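Long-range contacts in ActII protein (Streptomyces coelicolor, PDB 2OPT), which binds actinorhodin and its biosynthetic precursor (S)-DNPA and probably represses transcription as a TetR-family DNA-binding regulator: residues V13-I18 against D55-I60; V67-P72 against M114-N119. All coordinates share one frame; numbering follows the deposited sequence.

Interaction 1: residues V13-I18 against D55-I60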
loop_
_atom_site.group_PDB
_atom_site.type_symbol
_atom_site.label_atom_id
_atom_site.label_comp_id
_atom_site.label_asym_id
_atom_site.label_seq_id
_atom_site.Cartn_x
_atom_site.Cartn_y
_atom_site.Cartn_z
ATOM N N VAL A 13 13.813 -23.485 -0.242
ATOM C CA VAL A 13 12.800 -24.090 0.517
ATOM C C VAL A 13 13.164 -23.981 2.015
ATOM O O VAL A 13 12.313 -23.698 2.818
ATOM C CB VAL A 13 12.679 -25.591 0.122
ATOM C CG1 VAL A 13 11.882 -26.437 1.211
ATOM C CG2 VAL A 13 12.033 -25.742 -1.241
ATOM N N THR A 14 14.430 -24.262 2.357
ATOM C CA THR A 14 14.933 -24.162 3.724
ATOM C C THR A 14 14.766 -22.749 4.231
ATOM O O THR A 14 14.317 -22.545 5.332
ATOM C CB THR A 14 16.435 -24.574 3.731
ATOM O OG1 THR A 14 16.519 -25.944 3.299
ATOM C CG2 THR A 14 17.063 -24.451 5.127
ATOM N N ALA A 15 15.145 -21.765 3.409
ATOM C CA ALA A 15 14.964 -20.376 3.773
ATOM C C ALA A 15 13.510 -19.976 4.065
ATOM O O ALA A 15 13.215 -19.296 5.075
ATOM C CB ALA A 15 15.551 -19.470 2.653
ATOM N N LEU A 16 12.595 -20.408 3.213
ATOM C CA LEU A 16 11.203 -20.152 3.423
ATOM C C LEU A 16 10.728 -20.791 4.737
ATOM O O LEU A 16 9.893 -20.249 5.434
ATOM C CB LEU A 16 10.422 -20.738 2.242
ATOM C CG LEU A 16 8.895 -20.557 2.345
ATOM C CD1 LEU A 16 8.519 -19.052 2.397
ATOM C CD2 LEU A 16 8.207 -21.273 1.162
ATOM N N GLY A 17 11.297 -21.929 5.088
ATOM C CA GLY A 17 10.898 -22.639 6.318
ATOM C C GLY A 17 11.306 -21.785 7.526
ATOM O O GLY A 17 10.560 -21.638 8.508
ATOM N N ILE A 18 12.485 -21.185 7.451
ATOM C CA ILE A 18 12.978 -20.343 8.551
ATOM C C ILE A 18 12.044 -19.147 8.702
ATOM O O ILE A 18 11.570 -18.863 9.789
ATOM C CB ILE A 18 14.468 -19.892 8.326
ATOM C CG1 ILE A 18 15.391 -21.123 8.461
ATOM C CG2 ILE A 18 14.883 -18.784 9.327
ATOM C CD1 ILE A 18 16.738 -20.970 7.682
ATOM N N ASP A 55 14.682 -12.353 -3.051
ATOM C CA ASP A 55 14.029 -12.298 -4.379
ATOM C C ASP A 55 13.581 -13.711 -4.710
ATOM O O ASP A 55 12.515 -13.930 -5.313
ATOM C CB ASP A 55 15.028 -11.864 -5.472
ATOM C CG ASP A 55 15.386 -10.359 -5.430
ATOM O OD1 ASP A 55 14.597 -9.561 -4.919
ATOM O OD2 ASP A 55 16.433 -9.957 -6.021
ATOM N N LEU A 56 14.403 -14.701 -4.344
ATOM C CA LEU A 56 14.098 -16.088 -4.701
ATOM C C LEU A 56 12.968 -16.694 -3.867
ATOM O O LEU A 56 12.196 -17.539 -4.358
ATOM C CB LEU A 56 15.368 -16.942 -4.588
ATOM C CG LEU A 56 16.512 -16.704 -5.590
ATOM C CD1 LEU A 56 17.704 -17.577 -5.197
ATOM C CD2 LEU A 56 16.110 -17.006 -6.995
ATOM N N VAL A 57 12.954 -16.334 -2.586
ATOM C CA VAL A 57 11.941 -16.779 -1.628
ATOM C C VAL A 57 10.617 -16.159 -2.122
ATOM O O VAL A 57 9.601 -16.824 -2.197
ATOM C CB VAL A 57 12.298 -16.320 -0.218
ATOM C CG1 VAL A 57 11.147 -16.530 0.735
ATOM C CG2 VAL A 57 13.533 -17.071 0.333
ATOM N N PHE A 58 10.658 -14.890 -2.527
ATOM C CA PHE A 58 9.458 -14.273 -3.053
ATOM C C PHE A 58 8.913 -15.033 -4.260
ATOM O O PHE A 58 7.711 -15.309 -4.319
ATOM C CB PHE A 58 9.722 -12.788 -3.381
ATOM C CG PHE A 58 8.503 -12.029 -3.908
ATOM C CD1 PHE A 58 7.231 -12.273 -3.405
ATOM C CD2 PHE A 58 8.663 -11.033 -4.867
ATOM C CE1 PHE A 58 6.125 -11.570 -3.881
ATOM C CE2 PHE A 58 7.576 -10.314 -5.339
ATOM C CZ PHE A 58 6.308 -10.572 -4.837
ATOM N N ASP A 59 9.771 -15.396 -5.220
ATOM C CA ASP A 59 9.242 -16.074 -6.395
ATOM C C ASP A 59 8.731 -17.467 -6.092
ATOM O O ASP A 59 7.751 -17.933 -6.694
ATOM C CB ASP A 59 10.272 -16.156 -7.503
ATOM C CG ASP A 59 9.622 -16.433 -8.828
ATOM O OD1 ASP A 59 8.905 -15.532 -9.319
ATOM O OD2 ASP A 59 9.696 -17.607 -9.286
ATOM N N ILE A 60 9.356 -18.156 -5.149
ATOM C CA ILE A 60 8.952 -19.551 -4.953
ATOM C C ILE A 60 7.523 -19.760 -4.420
ATOM O O ILE A 60 6.856 -20.744 -4.745
ATOM C CB ILE A 60 9.995 -20.286 -4.108
ATOM C CG1 ILE A 60 10.033 -21.746 -4.545
ATOM C CG2 ILE A 60 9.713 -20.119 -2.563
ATOM C CD1 ILE A 60 11.236 -22.455 -4.036
#
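Val57 meets helix 8-22 with both of its methyls. CG2 of Val57 rests on CB of Ala15 at 3.9 Å. CG1 of Val57 lies 4.0 Å from CD1 of Leu16. The valine has CG1 anti to its backbone N (chi1 169°), which spreads the two branches over neighbouring residues of the other helix. Val57 and Leu16 also mark the closest backbone approach, with their CA atoms 6.1 Å apart. One turn after Val57, Ile60 comes back to the interface. CG2 of Ile60 is 4.2 Å from CD2 of Leu16, so the forked end of Leu16 has one methyl for each of the two partners. CD1 of Ile60 reaches further, to CG2 of Val13 at 4.4 Å, a looser touch at the solvent-exposed Val13. Everything across the contact is apolar. The two helix segments run nearly perpendicular, at 88°, with axes 9.6 Å apart. Around them, Leu56 and Ile60 also pack on Val12 of helix 8-22. Ala15 and Thr14 also touch Leu32 of helix 29-36. Asp59 accepts hydrogen bonds from the backbone N atoms of Asn109 and Gly110, at the start of helix 108-123. The Phe58 ring packs on Ile99 and Ala100, which ties helix 50-61 to helix 96-100.

Interaction 2: residues V67-P72 against M114-N119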
loop_
_atom_site.group_PDB
_atom_site.type_symbol
_atom_site.label_atom_id
_atom_site.label_comp_id
_atom_site.label_asym_id
_atom_site.label_seq_id
_atom_site.Cartn_x
_atom_site.Cartn_y
_atom_site.Cartn_z
ATOM N N VAL A 67 -4.098 -18.243 -10.953
ATOM C CA VAL A 67 -4.781 -17.320 -11.825
ATOM C C VAL A 67 -5.522 -18.194 -12.825
ATOM O O VAL A 67 -4.910 -19.009 -13.520
ATOM C CB VAL A 67 -3.785 -16.385 -12.571
ATOM C CG1 VAL A 67 -4.558 -15.356 -13.338
ATOM C CG2 VAL A 67 -2.844 -15.710 -11.562
ATOM N N PRO A 68 -6.861 -18.099 -12.849
ATOM C CA PRO A 68 -7.585 -19.026 -13.711
ATOM C C PRO A 68 -7.493 -18.689 -15.176
ATOM O O PRO A 68 -7.200 -17.529 -15.568
ATOM C CB PRO A 68 -9.021 -18.874 -13.218
ATOM C CG PRO A 68 -9.074 -17.456 -12.724
ATOM C CD PRO A 68 -7.774 -17.249 -12.051
ATOM N N GLU A 69 -7.687 -19.712 -16.004
ATOM C CA GLU A 69 -7.850 -19.484 -17.441
ATOM C C GLU A 69 -9.172 -18.744 -17.639
ATOM O O GLU A 69 -10.154 -19.083 -16.966
ATOM C CB GLU A 69 -7.877 -20.840 -18.138
ATOM C CG GLU A 69 -7.425 -20.780 -19.609
ATOM C CD GLU A 69 -5.961 -20.270 -19.786
ATOM O OE1 GLU A 69 -5.082 -20.589 -18.955
ATOM O OE2 GLU A 69 -5.683 -19.586 -20.787
ATOM N N PRO A 70 -9.214 -17.725 -18.505
ATOM C CA PRO A 70 -10.481 -16.962 -18.613
ATOM C C PRO A 70 -11.732 -17.803 -18.969
ATOM O O PRO A 70 -11.679 -18.617 -19.875
ATOM C CB PRO A 70 -10.162 -15.951 -19.724
ATOM C CG PRO A 70 -8.685 -15.766 -19.607
ATOM C CD PRO A 70 -8.158 -17.115 -19.345
ATOM N N GLU A 71 -12.816 -17.605 -18.218
ATOM C CA GLU A 71 -14.128 -18.175 -18.494
ATOM C C GLU A 71 -15.137 -17.080 -18.843
ATOM O O GLU A 71 -15.534 -16.306 -17.956
ATOM C CB GLU A 71 -14.655 -18.938 -17.281
ATOM C CG GLU A 71 -14.260 -20.362 -17.238
ATOM C CD GLU A 71 -14.458 -20.936 -15.853
ATOM O OE1 GLU A 71 -15.428 -20.500 -15.159
ATOM O OE2 GLU A 71 -13.635 -21.803 -15.461
ATOM N N PRO A 72 -15.579 -17.028 -20.128
ATOM C CA PRO A 72 -16.568 -16.046 -20.598
ATOM C C PRO A 72 -17.778 -15.949 -19.663
ATOM O O PRO A 72 -18.354 -16.970 -19.226
ATOM C CB PRO A 72 -16.955 -16.587 -21.966
ATOM C CG PRO A 72 -15.694 -17.258 -22.455
ATOM C CD PRO A 72 -15.145 -17.930 -21.219
ATOM N N MET A 114 1.986 -13.048 -13.938
ATOM C CA MET A 114 1.663 -11.764 -14.489
ATOM C C MET A 114 1.079 -11.919 -15.901
ATOM O O MET A 114 0.114 -11.249 -16.275
ATOM C CB MET A 114 2.894 -10.850 -14.516
ATOM C CG MET A 114 2.446 -9.368 -14.662
ATOM S SD MET A 114 3.790 -8.151 -14.618
ATOM C CE MET A 114 4.703 -8.673 -13.163
ATOM N N GLU A 115 1.672 -12.785 -16.698
ATOM C CA GLU A 115 1.103 -13.095 -18.005
ATOM C C GLU A 115 -0.351 -13.545 -17.904
ATOM O O GLU A 115 -1.199 -13.105 -18.649
ATOM C CB GLU A 115 1.969 -14.140 -18.690
ATOM C CG GLU A 115 1.531 -14.571 -20.119
ATOM C CD GLU A 115 1.477 -13.471 -21.121
ATOM O OE1 GLU A 115 2.251 -12.499 -21.056
ATOM O OE2 GLU A 115 0.655 -13.613 -22.051
ATOM N N ARG A 116 -0.627 -14.520 -17.050
ATOM C CA ARG A 116 -1.955 -15.008 -16.868
ATOM C C ARG A 116 -2.891 -13.934 -16.327
ATOM O O ARG A 116 -4.032 -13.812 -16.795
ATOM C CB ARG A 116 -1.892 -16.232 -15.929
ATOM C CG ARG A 116 -1.106 -17.408 -16.603
ATOM C CD ARG A 116 -1.026 -18.625 -15.687
ATOM N NE ARG A 116 -2.367 -19.162 -15.486
ATOM C CZ ARG A 116 -3.012 -19.945 -16.352
ATOM N NH1 ARG A 116 -2.452 -20.285 -17.535
ATOM N NH2 ARG A 116 -4.254 -20.381 -16.044
ATOM N N THR A 117 -2.413 -13.133 -15.368
ATOM C CA THR A 117 -3.194 -12.021 -14.836
ATOM C C THR A 117 -3.593 -11.066 -15.958
ATOM O O THR A 117 -4.770 -10.725 -16.138
ATOM C CB THR A 117 -2.381 -11.241 -13.766
ATOM O OG1 THR A 117 -2.157 -12.077 -12.615
ATOM C CG2 THR A 117 -3.137 -9.960 -13.299
ATOM N N MET A 118 -2.627 -10.632 -16.735
ATOM C CA MET A 118 -2.944 -9.726 -17.798
ATOM C C MET A 118 -3.840 -10.385 -18.835
ATOM O O MET A 118 -4.710 -9.727 -19.382
ATOM C CB MET A 118 -1.658 -9.260 -18.475
ATOM C CG MET A 118 -0.849 -8.366 -17.556
ATOM S SD MET A 118 -1.769 -6.898 -17.011
ATOM C CE MET A 118 -0.952 -6.574 -15.471
ATOM N N ASN A 119 -3.622 -11.669 -19.133
ATOM C CA ASN A 119 -4.532 -12.361 -20.012
ATOM C C ASN A 119 -5.956 -12.212 -19.485
ATOM O O ASN A 119 -6.874 -11.884 -20.259
ATOM C CB ASN A 119 -4.142 -13.843 -20.201
ATOM C CG ASN A 119 -4.724 -14.439 -21.467
ATOM O OD1 ASN A 119 -4.664 -13.847 -22.528
ATOM N ND2 ASN A 119 -5.264 -15.628 -21.359
HETATM O O HOH W 1 -5.569 -16.252 -17.125
HETATM O O HOH W 2 -4.260 -17.540 -19.225
#
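Arg116 and Val67 bury the most surface here. The guanidinium of Arg116 grips the carbonyl oxygen of Val67 side-on, with two nitrogens on one atom. NH2 of Arg116 is 2.9 Å from Val67 O, and NE of Arg116 is 3.2 Å from the same oxygen. That oxygen lies close to the guanidinium plane, at its edge. The NH2 bond is the straighter, with an N-H...O angle of 156°. The arginine chain bends at chi3 (65°), and its NE-NH2 edge meets the Val67 carbonyl. Glu69 adds a salt bridge: its OE1 sits 3.0 Å from Arg116 NH1, obliquely to the guanidinium, and the bonds from NH1 and NH2 to it are weak. The Val67 side chain packs against the helix, with CG1 at 3.8 Å from Arg116 CB and CG2 at 3.8 Å from Thr117 OG1, which is hydrogen-bonded to Gly113 O. With an alanine here in place of Arg116, Val67 O would probably lose both of its arginine donors and Glu69 its charge partner. Asn119 ND2 donates to a water that also bonds weakly to Glu69 OE2, while Asn119 OD1 accepts from Asn184 of the second subunit. A second water joins Pro68 O to Arg116 O. The arrangement is an irregular, proline-rich linker held along a helix of the C-terminal, all-helical part of a TetR-type fold, beside the dimer contact.

In the fold
The two contacts come in series along the chain. Interaction 1 closes at the end of helix 50-61, and interaction 2 opens a few residues later in the loop leading to helix 75-92. Their centres are about 25 Å apart, and their nearest atoms about 8 Å, without touching. Interaction 1 belongs to the TetR-type DNA-binding part, and the predicted helix-turn-helix, 28-47, lies between its segments. Interaction 2 belongs to the C-terminal part. Helix 108-123 connects them: Asp59 bonds to its start, and interaction 2 uses its middle turns. In TetR relatives the helix equivalent to 50-61 passes ligand-induced movement to the DNA-binding domain, so interaction 1, made by this helix, probably lies on a similar route here.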